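Local coordinates for protein putative phosphomannomutase (Thermus thermophilus, PDB 1TUO) that probably moves a phosphate group between positions of a phosphorylated sugar, as a magnesium-dependent mutase of the phosphohexose mutase family, at residues Leu106-Ser109 with His110-Pro113; Ala247-Gly250 with Asp251-Val255. One frame throughout, in Å; residues are numbered along the deposited sequence.

Contact 1: residues Leu106-Ser109 with His110-Pro113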
loop_
_atom_site.group_PDB
_atom_site.type_symbol
_atom_site.label_atom_id
_atom_site.label_comp_id
_atom_site.label_asym_id
_atom_site.label_seq_id
_atom_site.Cartn_x
_atom_site.Cartn_y
_atom_site.Cartn_z
ATOM N N LEU A 106 2.096 -1.178 -14.311
ATOM C CA LEU A 106 3.028 -2.294 -14.402
ATOM C C LEU A 106 3.822 -2.285 -13.100
ATOM O O LEU A 106 4.685 -1.425 -12.879
ATOM C CB LEU A 106 3.969 -2.126 -15.603
ATOM C CG LEU A 106 3.484 -2.643 -16.967
ATOM C CD1 LEU A 106 3.406 -4.172 -16.933
ATOM C CD2 LEU A 106 2.122 -2.035 -17.318
ATOM N N THR A 107 3.499 -3.233 -12.229
ATOM C CA THR A 107 4.166 -3.343 -10.945
ATOM C C THR A 107 3.830 -4.665 -10.276
ATOM O O THR A 107 2.840 -5.312 -10.621
ATOM C CB THR A 107 3.732 -2.191 -9.991
ATOM O OG1 THR A 107 4.512 -2.235 -8.792
ATOM C CG2 THR A 107 2.258 -2.330 -9.612
ATOM N N ALA A 108 4.687 -5.060 -9.339
ATOM C CA ALA A 108 4.492 -6.258 -8.537
ATOM C C ALA A 108 4.660 -5.786 -7.090
ATOM O O ALA A 108 4.972 -6.560 -6.181
ATOM C CB ALA A 108 5.514 -7.335 -8.887
ATOM N N SER A 109 4.475 -4.478 -6.911
ATOM C CA SER A 109 4.501 -3.836 -5.601
ATOM C C SER A 109 5.678 -4.178 -4.686
ATOM O O SER A 109 6.803 -3.758 -4.931
ATOM C CB SER A 109 3.165 -4.145 -4.900
ATOM O OG SER A 109 2.981 -3.399 -3.706
ATOM N N HIS A 110 5.409 -4.945 -3.637
ATOM C CA HIS A 110 6.431 -5.310 -2.654
ATOM C C HIS A 110 7.043 -6.693 -2.866
ATOM O O HIS A 110 7.836 -7.152 -2.047
ATOM C CB HIS A 110 5.805 -5.260 -1.266
ATOM C CG HIS A 110 4.697 -6.247 -1.087
ATOM N ND1 HIS A 110 4.906 -7.524 -0.612
ATOM C CD2 HIS A 110 3.379 -6.170 -1.390
ATOM C CE1 HIS A 110 3.765 -8.190 -0.630
ATOM N NE2 HIS A 110 2.824 -7.391 -1.098
ATOM N N ASN A 111 6.685 -7.356 -3.958
ATOM C CA ASN A 111 7.198 -8.694 -4.226
ATOM C C ASN A 111 8.652 -8.756 -4.678
ATOM O O ASN A 111 9.241 -7.751 -5.065
ATOM C CB ASN A 111 6.314 -9.381 -5.262
ATOM C CG ASN A 111 4.955 -9.734 -4.710
ATOM O OD1 ASN A 111 4.849 -10.406 -3.681
ATOM N ND2 ASN A 111 3.905 -9.289 -5.385
ATOM N N PRO A 112 9.254 -9.956 -4.619
ATOM C CA PRO A 112 10.646 -10.123 -5.033
ATOM C C PRO A 112 10.852 -9.587 -6.453
ATOM O O PRO A 112 9.919 -9.560 -7.258
ATOM C CB PRO A 112 10.853 -11.631 -4.924
ATOM C CG PRO A 112 9.992 -11.985 -3.736
ATOM C CD PRO A 112 8.722 -11.200 -4.033
ATOM N N PRO A 113 12.088 -9.186 -6.781
ATOM C CA PRO A 113 12.502 -8.629 -8.073
ATOM C C PRO A 113 12.072 -9.353 -9.351
ATOM O O PRO A 113 11.807 -8.708 -10.367
ATOM C CB PRO A 113 14.025 -8.580 -7.955
ATOM C CG PRO A 113 14.255 -8.401 -6.513
ATOM C CD PRO A 113 13.251 -9.325 -5.884
#
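A108 and N111 close a tight type II' turn, and A108 O is the acceptor on which both nitrogens of N111 converge. The backbone bond carries most of the grip: N111 N sits 2.9 Å from A108 O, with an angle of 163° at the hydrogen. The side-chain amide adds a weak, bent second bond, ND2 to the same A108 O at 3.0 Å. It can reach back because CG of N111 lies beside its own backbone N (chi1 -70°), which folds the amide over the turn. One further bond stays inside 106-109: S109 N donates to T107 OG1 at 2.9 Å, an ST turn, while that hydroxyl is also hydrogen-bonded to D56.

The run Thr-Ala-Ser-His-Asn-Pro, linking strands 102-106 and 115-122, is the signature loop of the phosphohexose mutases. In relatives its serine carries the phosphoryl group, so S109 probably does the same here, although it is modelled as a plain serine. It takes the second position of the turn with a positive phi, uncommon for a residue with a side chain.

S109 OG, swung opposite its own amide nitrogen (chi1 -171°), comes to the edge of the H110 imidazole, near the ring plane and 3.6 Å from H110 CD2. The hydroxyl of S109 is hydrogen-bonded chiefly to D251, with D249 close by. The guanidinium of R58 binds the backbone oxygens of S109, N111 and P112. Non-polar contact is slight: CB of A108 lies 4.2 Å from CB of N111 across the mouth of the turn.

Contact 2: residues Ala247-Gly250 with Asp251-Val255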
loop_
_atom_site.group_PDB
_atom_site.type_symbol
_atom_site.label_atom_id
_atom_site.label_comp_id
_atom_site.label_asym_id
_atom_site.label_seq_id
_atom_site.Cartn_x
_atom_site.Cartn_y
_atom_site.Cartn_z
ATOM N N ALA A 247 10.103 4.185 4.905
ATOM C CA ALA A 247 10.606 3.321 3.844
ATOM C C ALA A 247 9.415 2.993 2.970
ATOM O O ALA A 247 8.466 2.356 3.426
ATOM C CB ALA A 247 11.192 2.041 4.436
ATOM N N THR A 248 9.438 3.456 1.728
ATOM C CA THR A 248 8.329 3.174 0.828
ATOM C C THR A 248 8.643 1.896 0.053
ATOM O O THR A 248 9.802 1.633 -0.275
ATOM C CB THR A 248 8.082 4.356 -0.148
ATOM O OG1 THR A 248 9.313 4.749 -0.769
ATOM C CG2 THR A 248 7.496 5.543 0.599
ATOM N N ASP A 249 7.623 1.086 -0.214
ATOM C CA ASP A 249 7.863 -0.151 -0.944
ATOM C C ASP A 249 8.078 0.079 -2.440
ATOM O O ASP A 249 8.163 1.221 -2.900
ATOM C CB ASP A 249 6.733 -1.166 -0.708
ATOM C CG ASP A 249 5.459 -0.837 -1.463
ATOM O OD1 ASP A 249 4.680 -1.786 -1.693
ATOM O OD2 ASP A 249 5.221 0.344 -1.810
ATOM N N GLY A 250 8.165 -1.016 -3.187
ATOM C CA GLY A 250 8.419 -0.955 -4.615
ATOM C C GLY A 250 7.682 0.094 -5.422
ATOM O O GLY A 250 8.300 0.814 -6.213
ATOM N N ASP A 251 6.366 0.172 -5.246
ATOM C CA ASP A 251 5.558 1.139 -5.990
ATOM C C ASP A 251 5.012 2.246 -5.086
ATOM O O ASP A 251 4.149 3.042 -5.481
ATOM C CB ASP A 251 4.412 0.403 -6.709
ATOM C CG ASP A 251 3.452 -0.283 -5.749
ATOM O OD1 ASP A 251 3.867 -0.644 -4.621
ATOM O OD2 ASP A 251 2.280 -0.487 -6.134
ATOM N N ALA A 252 5.551 2.294 -3.875
ATOM C CA ALA A 252 5.186 3.280 -2.872
ATOM C C ALA A 252 3.709 3.351 -2.501
ATOM O O ALA A 252 3.193 4.437 -2.226
ATOM C CB ALA A 252 5.692 4.672 -3.292
ATOM N N ASP A 253 3.013 2.219 -2.490
ATOM C CA ASP A 253 1.625 2.278 -2.050
ATOM C C ASP A 253 1.591 1.867 -0.577
ATOM O O ASP A 253 0.558 1.971 0.088
ATOM C CB ASP A 253 0.699 1.387 -2.902
ATOM C CG ASP A 253 0.919 -0.093 -2.684
ATOM O OD1 ASP A 253 0.016 -0.868 -3.074
ATOM O OD2 ASP A 253 1.971 -0.487 -2.144
ATOM N N ARG A 254 2.743 1.429 -0.065
ATOM C CA ARG A 254 2.879 1.009 1.336
ATOM C C ARG A 254 4.114 1.646 1.974
ATOM O O ARG A 254 5.062 2.007 1.280
ATOM C CB ARG A 254 3.047 -0.510 1.437
ATOM C CG ARG A 254 1.961 -1.336 0.776
ATOM C CD ARG A 254 2.299 -2.818 0.858
ATOM N NE ARG A 254 1.237 -3.653 0.305
ATOM C CZ ARG A 254 1.161 -4.970 0.464
ATOM N NH1 ARG A 254 2.088 -5.610 1.165
ATOM N NH2 ARG A 254 0.157 -5.650 -0.078
ATOM N N VAL A 255 4.110 1.768 3.298
ATOM C CA VAL A 255 5.264 2.331 3.983
ATOM C C VAL A 255 5.573 1.590 5.275
ATOM O O VAL A 255 4.696 0.968 5.883
ATOM C CB VAL A 255 5.063 3.828 4.333
ATOM C CG1 VAL A 255 4.857 4.637 3.073
ATOM C CG2 VAL A 255 3.888 3.991 5.279
#
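T248 and V255 form an antiparallel non-hydrogen-bonded pair, CA to CA 4.5 Å, and the chain between them reverses through a type I turn from D249 to A252, closed by A252 N to D249 O, while D249 N to R254 O ties the arms behind it. On the face carrying that pair, T248 CG2 packs on V255 CG1 at 3.7 Å. D249 turns its carboxylate into the loop, CG lodged between its own N and carbonyl carbon (chi1 75°). There OD2 accepts from R254 N at 3.2 Å, met from above the carboxylate plane, and more weakly from D253 N. D249 OD1 lies beside the hydroxyl of S109. It is also 3.0 Å from OD2 of D253, whose carboxylate is nearly coplanar, and 3.2 Å from OD1 of D251, whose OD2 is bound by T88. The extended R254 chain runs alongside. Without the D249 carboxylate, as with an alanine here, the amides of D253 and R254 would probably lose their shared acceptor. Three carboxylates this close would probably repel one another without a cation; R254 NE, 4.4 Å from D249 OD1, brings only nearby charge, so the cluster is consistent with this family's magnesium loop, Asp-Gly-Asp-Ala-Asp-Arg.

Overall arrangement
Contact 1 and contact 2 come from different alpha/beta/alpha domains, the first and the second, yet their centres are only about 10 Å apart, and the two loops touch. S109 OG makes the polar link between them: it lies 3.0 Å from D251 OD1, a probable hydrogen bond, and 3.1 Å from D249 OD1. Beside it, T107 OG1 packs on CB of D251 at 3.4 Å. By analogy with relatives, 106-113 supplies the phosphoserine and 247-255 the magnesium ligands of one active site in the cleft between domains. S109 is unphosphorylated in the model; a metal held by these aspartates would probably sit close to a phosphoryl group on it, placed to offset its charge during transfer.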